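PDB 3BQW: putative capsid protein of prophage from Escherichia coli CFT073, which is probably a phage major capsid protein of the E family, expected to build the icosahedral head shell, though its function remains unproven. Local coordinates for residues 309-321 against 325-337. Sequence-based numbering, arbitrary orientation.
Sequences TQNMFYPKNWIED and AIEYVQTHSAPQP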
loop_
_atom_site.group_PDB
_atom_site.type_symbol
_atom_site.label_atom_id
_atom_site.label_comp_id
_atom_site.label_asym_id
_atom_site.label_seq_id
_atom_site.Cartn_x
_atom_site.Cartn_y
_atom_site.Cartn_z
ATOM N N THR A 309 -6.198 7.481 21.221
ATOM C CA THR A 309 -4.900 7.060 20.712
ATOM C C THR A 309 -4.961 5.771 19.876
ATOM O O THR A 309 -4.062 5.488 19.062
ATOM C CB THR A 309 -3.900 6.864 21.881
ATOM O OG1 THR A 309 -4.278 5.718 22.664
ATOM C CG2 THR A 309 -3.846 8.122 22.787
ATOM N N GLN A 310 -6.005 4.978 20.084
ATOM C CA GLN A 310 -6.122 3.715 19.399
ATOM C C GLN A 310 -6.954 3.939 18.170
ATOM O O GLN A 310 -8.168 3.872 18.219
ATOM C CB GLN A 310 -6.717 2.647 20.312
ATOM C CG GLN A 310 -6.682 1.262 19.715
ATOM C CD GLN A 310 -6.698 0.143 20.749
ATOM O OE1 GLN A 310 -7.393 0.213 21.759
ATOM N NE2 GLN A 310 -5.932 -0.920 20.478
ATOM N N ASN A 311 -6.272 4.195 17.051
ATOM C CA ASN A 311 -6.897 4.665 15.815
ATOM C C ASN A 311 -5.994 4.469 14.606
ATOM O O ASN A 311 -4.790 4.697 14.704
ATOM C CB ASN A 311 -7.184 6.174 15.944
ATOM C CG ASN A 311 -8.627 6.477 16.308
ATOM O OD1 ASN A 311 -9.551 5.954 15.685
ATOM N ND2 ASN A 311 -8.824 7.327 17.314
ATOM N N MET A 312 -6.575 4.077 13.469
ATOM C CA MET A 312 -5.859 4.073 12.194
ATOM C C MET A 312 -5.447 5.507 11.851
ATOM O O MET A 312 -4.282 5.792 11.560
ATOM C CB MET A 312 -6.713 3.498 11.071
ATOM C CG MET A 312 -7.178 2.030 11.259
ATOM S SD MET A 312 -8.024 1.407 9.788
ATOM C CE MET A 312 -9.468 2.436 9.814
ATOM N N PHE A 313 -6.424 6.405 11.944
ATOM C CA PHE A 313 -6.293 7.812 11.551
ATOM C C PHE A 313 -6.824 8.703 12.638
ATOM O O PHE A 313 -7.785 8.356 13.324
ATOM C CB PHE A 313 -7.099 8.105 10.272
ATOM C CG PHE A 313 -6.867 7.108 9.180
ATOM C CD1 PHE A 313 -5.599 6.967 8.616
ATOM C CD2 PHE A 313 -7.910 6.314 8.715
ATOM C CE1 PHE A 313 -5.363 6.030 7.605
ATOM C CE2 PHE A 313 -7.695 5.378 7.712
ATOM C CZ PHE A 313 -6.423 5.226 7.154
ATOM N N TYR A 314 -6.216 9.870 12.766
ATOM C CA TYR A 314 -6.679 10.885 13.686
ATOM C C TYR A 314 -6.550 12.255 13.012
ATOM O O TYR A 314 -5.456 12.803 12.919
ATOM C CB TYR A 314 -5.890 10.840 14.984
ATOM C CG TYR A 314 -6.454 11.714 16.038
ATOM C CD1 TYR A 314 -7.432 11.237 16.912
ATOM C CD2 TYR A 314 -6.016 13.033 16.182
ATOM C CE1 TYR A 314 -7.971 12.068 17.881
ATOM C CE2 TYR A 314 -6.528 13.840 17.146
ATOM C CZ TYR A 314 -7.503 13.359 17.989
ATOM O OH TYR A 314 -8.009 14.178 18.957
ATOM N N PRO A 315 -7.679 12.786 12.524
ATOM C CA PRO A 315 -7.732 14.064 11.845
ATOM C C PRO A 315 -7.905 15.233 12.802
ATOM O O PRO A 315 -8.549 15.102 13.848
ATOM C CB PRO A 315 -8.936 13.895 10.923
ATOM C CG PRO A 315 -9.881 13.062 11.729
ATOM C CD PRO A 315 -9.000 12.134 12.548
ATOM N N LYS A 316 -7.277 16.356 12.468
ATOM C CA LYS A 316 -7.338 17.565 13.284
ATOM C C LYS A 316 -7.562 18.722 12.355
ATOM O O LYS A 316 -6.986 18.751 11.282
ATOM C CB LYS A 316 -6.009 17.827 14.012
ATOM C CG LYS A 316 -5.546 16.747 14.968
ATOM C CD LYS A 316 -4.130 17.046 15.533
ATOM C CE LYS A 316 -4.106 18.212 16.551
ATOM N NZ LYS A 316 -5.014 17.997 17.720
ATOM N N ASN A 317 -8.381 19.679 12.775
ATOM C CA ASN A 317 -8.535 20.950 12.056
ATOM C C ASN A 317 -8.278 22.078 13.064
ATOM O O ASN A 317 -8.773 22.017 14.183
ATOM C CB ASN A 317 -9.937 21.041 11.437
ATOM C CG ASN A 317 -10.234 22.410 10.766
ATOM O OD1 ASN A 317 -9.463 22.927 9.941
ATOM N ND2 ASN A 317 -11.379 22.960 11.088
ATOM N N TRP A 318 -7.478 23.078 12.697
ATOM C CA TRP A 318 -7.232 24.206 13.605
ATOM C C TRP A 318 -6.895 25.460 12.825
ATOM O O TRP A 318 -6.488 25.382 11.678
ATOM C CB TRP A 318 -6.138 23.890 14.663
ATOM C CG TRP A 318 -4.728 23.899 14.130
ATOM C CD1 TRP A 318 -3.840 24.939 14.161
ATOM C CD2 TRP A 318 -4.053 22.819 13.476
ATOM N NE1 TRP A 318 -2.658 24.576 13.555
ATOM C CE2 TRP A 318 -2.756 23.276 13.137
ATOM C CE3 TRP A 318 -4.416 21.506 13.145
ATOM C CZ2 TRP A 318 -1.832 22.474 12.477
ATOM C CZ3 TRP A 318 -3.488 20.707 12.480
ATOM C CH2 TRP A 318 -2.213 21.194 12.157
ATOM N N ILE A 319 -7.126 26.605 13.471
ATOM C CA ILE A 319 -6.872 27.942 12.926
ATOM C C ILE A 319 -5.861 28.604 13.846
ATOM O O ILE A 319 -6.083 28.694 15.049
ATOM C CB ILE A 319 -8.141 28.821 12.902
ATOM C CG1 ILE A 319 -9.245 28.188 12.047
ATOM C CG2 ILE A 319 -7.813 30.220 12.390
ATOM C CD1 ILE A 319 -10.650 28.607 12.479
ATOM N N GLU A 320 -4.748 29.045 13.274
ATOM C CA GLU A 320 -3.681 29.685 14.024
ATOM C C GLU A 320 -3.879 31.178 13.976
ATOM O O GLU A 320 -4.431 31.696 13.001
ATOM C CB GLU A 320 -2.338 29.365 13.390
ATOM C CG GLU A 320 -1.983 27.908 13.401
ATOM C CD GLU A 320 -0.503 27.698 13.192
ATOM O OE1 GLU A 320 0.077 28.409 12.340
ATOM O OE2 GLU A 320 0.082 26.836 13.883
ATOM N N ASP A 321 -3.432 31.881 15.013
ATOM C CA ASP A 321 -3.511 33.344 15.014
ATOM C C ASP A 321 -2.273 33.952 14.377
ATOM O O ASP A 321 -1.166 33.437 14.527
ATOM C CB ASP A 321 -3.722 33.877 16.422
ATOM C CG ASP A 321 -5.139 33.639 16.919
ATOM O OD1 ASP A 321 -6.074 33.595 16.072
ATOM O OD2 ASP A 321 -5.310 33.498 18.153
ATOM N N ALA A 325 -4.530 34.753 9.743
ATOM C CA ALA A 325 -4.772 33.536 10.498
ATOM C C ALA A 325 -4.793 32.387 9.478
ATOM O O ALA A 325 -5.564 32.422 8.527
ATOM C CB ALA A 325 -6.076 33.624 11.258
ATOM N N ILE A 326 -3.928 31.393 9.653
ATOM C CA ILE A 326 -3.884 30.249 8.744
ATOM C C ILE A 326 -4.580 29.034 9.357
ATOM O O ILE A 326 -4.347 28.687 10.507
ATOM C CB ILE A 326 -2.443 29.892 8.323
ATOM C CG1 ILE A 326 -1.720 31.127 7.772
ATOM C CG2 ILE A 326 -2.453 28.788 7.272
ATOM C CD1 ILE A 326 -2.561 31.976 6.774
ATOM N N GLU A 327 -5.456 28.417 8.571
ATOM C CA GLU A 327 -6.181 27.234 8.976
ATOM C C GLU A 327 -5.533 25.992 8.344
ATOM O O GLU A 327 -5.105 26.035 7.204
ATOM C CB GLU A 327 -7.646 27.356 8.559
ATOM C CG GLU A 327 -8.482 26.181 9.030
ATOM C CD GLU A 327 -9.922 26.258 8.598
ATOM O OE1 GLU A 327 -10.343 27.298 8.070
ATOM O OE2 GLU A 327 -10.634 25.266 8.794
ATOM N N TYR A 328 -5.452 24.909 9.122
ATOM C CA TYR A 328 -4.852 23.639 8.689
ATOM C C TYR A 328 -5.803 22.495 8.971
ATOM O O TYR A 328 -6.631 22.578 9.874
ATOM C CB TYR A 328 -3.564 23.334 9.448
ATOM C CG TYR A 328 -2.472 24.323 9.218
ATOM C CD1 TYR A 328 -1.632 24.196 8.123
ATOM C CD2 TYR A 328 -2.287 25.403 10.079
ATOM C CE1 TYR A 328 -0.622 25.103 7.883
ATOM C CE2 TYR A 328 -1.286 26.321 9.849
ATOM C CZ TYR A 328 -0.452 26.152 8.740
ATOM O OH TYR A 328 0.557 27.046 8.481
ATOM N N VAL A 329 -5.675 21.446 8.161
ATOM C CA VAL A 329 -6.197 20.123 8.480
ATOM C C VAL A 329 -4.993 19.175 8.410
ATOM O O VAL A 329 -4.064 19.356 7.610
ATOM C CB VAL A 329 -7.391 19.668 7.562
ATOM C CG1 VAL A 329 -6.955 19.391 6.148
ATOM C CG2 VAL A 329 -8.038 18.429 8.117
ATOM N N GLN A 330 -4.995 18.191 9.289
ATOM C CA GLN A 330 -3.891 17.256 9.404
ATOM C C GLN A 330 -4.411 15.909 9.873
ATOM O O GLN A 330 -5.313 15.841 10.714
ATOM C CB GLN A 330 -2.898 17.807 10.418
ATOM C CG GLN A 330 -1.708 16.948 10.690
ATOM C CD GLN A 330 -0.835 17.547 11.745
ATOM O OE1 GLN A 330 -1.280 17.746 12.866
ATOM N NE2 GLN A 330 0.411 17.871 11.392
ATOM N N THR A 331 -3.829 14.839 9.360
ATOM C CA THR A 331 -4.217 13.485 9.722
ATOM C C THR A 331 -2.994 12.677 10.210
ATOM O O THR A 331 -2.026 12.466 9.465
ATOM C CB THR A 331 -4.878 12.766 8.529
ATOM O OG1 THR A 331 -5.906 13.609 7.986
ATOM C CG2 THR A 331 -5.482 11.419 8.965
ATOM N N HIS A 332 -3.069 12.240 11.467
ATOM C CA HIS A 332 -2.078 11.371 12.093
ATOM C C HIS A 332 -2.342 9.903 11.787
ATOM O O HIS A 332 -3.479 9.454 11.793
ATOM C CB HIS A 332 -2.101 11.561 13.615
ATOM C CG HIS A 332 -1.583 12.887 14.064
ATOM N ND1 HIS A 332 -2.167 14.077 13.695
ATOM C CD2 HIS A 332 -0.526 13.214 14.839
ATOM C CE1 HIS A 332 -1.500 15.080 14.235
ATOM N NE2 HIS A 332 -0.488 14.582 14.920
ATOM N N SER A 333 -1.271 9.163 11.525
ATOM C CA SER A 333 -1.320 7.696 11.326
ATOM C C SER A 333 0.079 7.073 11.471
ATOM O O SER A 333 1.075 7.691 11.102
ATOM C CB SER A 333 -1.870 7.361 9.935
ATOM O OG SER A 333 -2.256 6.003 9.846
ATOM N N ALA A 334 0.134 5.840 11.977
ATOM C CA ALA A 334 1.408 5.120 12.174
ATOM C C ALA A 334 1.271 3.676 11.705
ATOM O O ALA A 334 1.370 2.762 12.496
ATOM C CB ALA A 334 1.853 5.183 13.664
ATOM N N PRO A 335 1.054 3.479 10.402
ATOM C CA PRO A 335 0.862 2.163 9.801
ATOM C C PRO A 335 2.149 1.424 9.463
ATOM O O PRO A 335 3.162 2.041 9.098
ATOM C CB PRO A 335 0.115 2.487 8.511
ATOM C CG PRO A 335 0.673 3.821 8.103
ATOM C CD PRO A 335 0.952 4.554 9.386
ATOM N N GLN A 336 2.078 0.096 9.572
ATOM C CA GLN A 336 3.145 -0.805 9.150
ATOM C C GLN A 336 2.527 -2.125 8.675
ATOM O O GLN A 336 1.845 -2.790 9.458
ATOM C CB GLN A 336 4.062 -1.117 10.334
ATOM C CG GLN A 336 5.199 -2.100 10.016
ATOM C CD GLN A 336 6.056 -1.652 8.848
ATOM O OE1 GLN A 336 6.501 -0.500 8.811
ATOM N NE2 GLN A 336 6.300 -2.558 7.887
ATOM N N PRO A 337 2.708 -2.478 7.388
ATOM C CA PRO A 337 2.294 -3.792 6.904
ATOM C C PRO A 337 3.069 -4.941 7.571
ATOM O O PRO A 337 4.275 -4.847 7.785
ATOM C CB PRO A 337 2.571 -3.741 5.395
ATOM C CG PRO A 337 2.853 -2.361 5.088
ATOM C CD PRO A 337 3.214 -1.625 6.305
HETATM O O HOH W 1 -1.957 4.874 13.784
HETATM O O HOH W 2 -1.696 32.231 11.495
#
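Trp318 and Tyr328 face each other across an antiparallel hairpin, in the hydrogen-bonded pair nearest its turn. Tyr328 CB sits over one face of the indole, 3.6 Å from the centroid of the six-membered ring and nearly along its normal, a CH-pi contact. The ring planes are inclined by only 28°, but the phenol is displaced so far that little of either ring covers the other. Trp318 CG stands between its own backbone N and carbonyl carbon (chi1 75°), which swings the indole across the partner strand until its rim meets Gln330, with CZ3 3.6 Å from Gln330 CB near the ring plane. At the edge of the Tyr328 ring, on the side that also meets the indole, Glu320 OE1 comes to 3.5 Å from Tyr328 CE2, its carboxylate nearly perpendicular to the phenol ring. Lys316 runs alongside Gln330 and lays CD 3.5 Å from His332 CE1. Beneath this row, the backbone ladder pairs Tyr314 with His332, Lys316 with Gln330 and Trp318 with Tyr328, two bonds each. Glu320 N to Ile326 O (2.8 Å, 177° at the hydrogen) adds a nearly straight bond toward the turn, where a water accepts from Ile326 N. At the other end, Ser333 OG gives its proton to Met312 O at 2.7 Å, tilted from the carbonyl plane. On the reverse face, Ile319 CG1 packs on Glu327 CG at 3.7 Å, and Pro315 rests on helix 10-17. Helix 113-146 grips this face through the Arg117–Glu327 salt bridge and Gln128, hydrogen-bonded to Thr331 OG1 and Val329 O. The mixed aromatic and polar face is tied by Lys316 to Asp300, Gln330 NE2 to Lys88 O and a Tyr328–Lys90 cation-pi contact. Polar ends thus fix the hairpin to its surroundings on both faces; His332 ND1, buried without a partner in the model, is an exception.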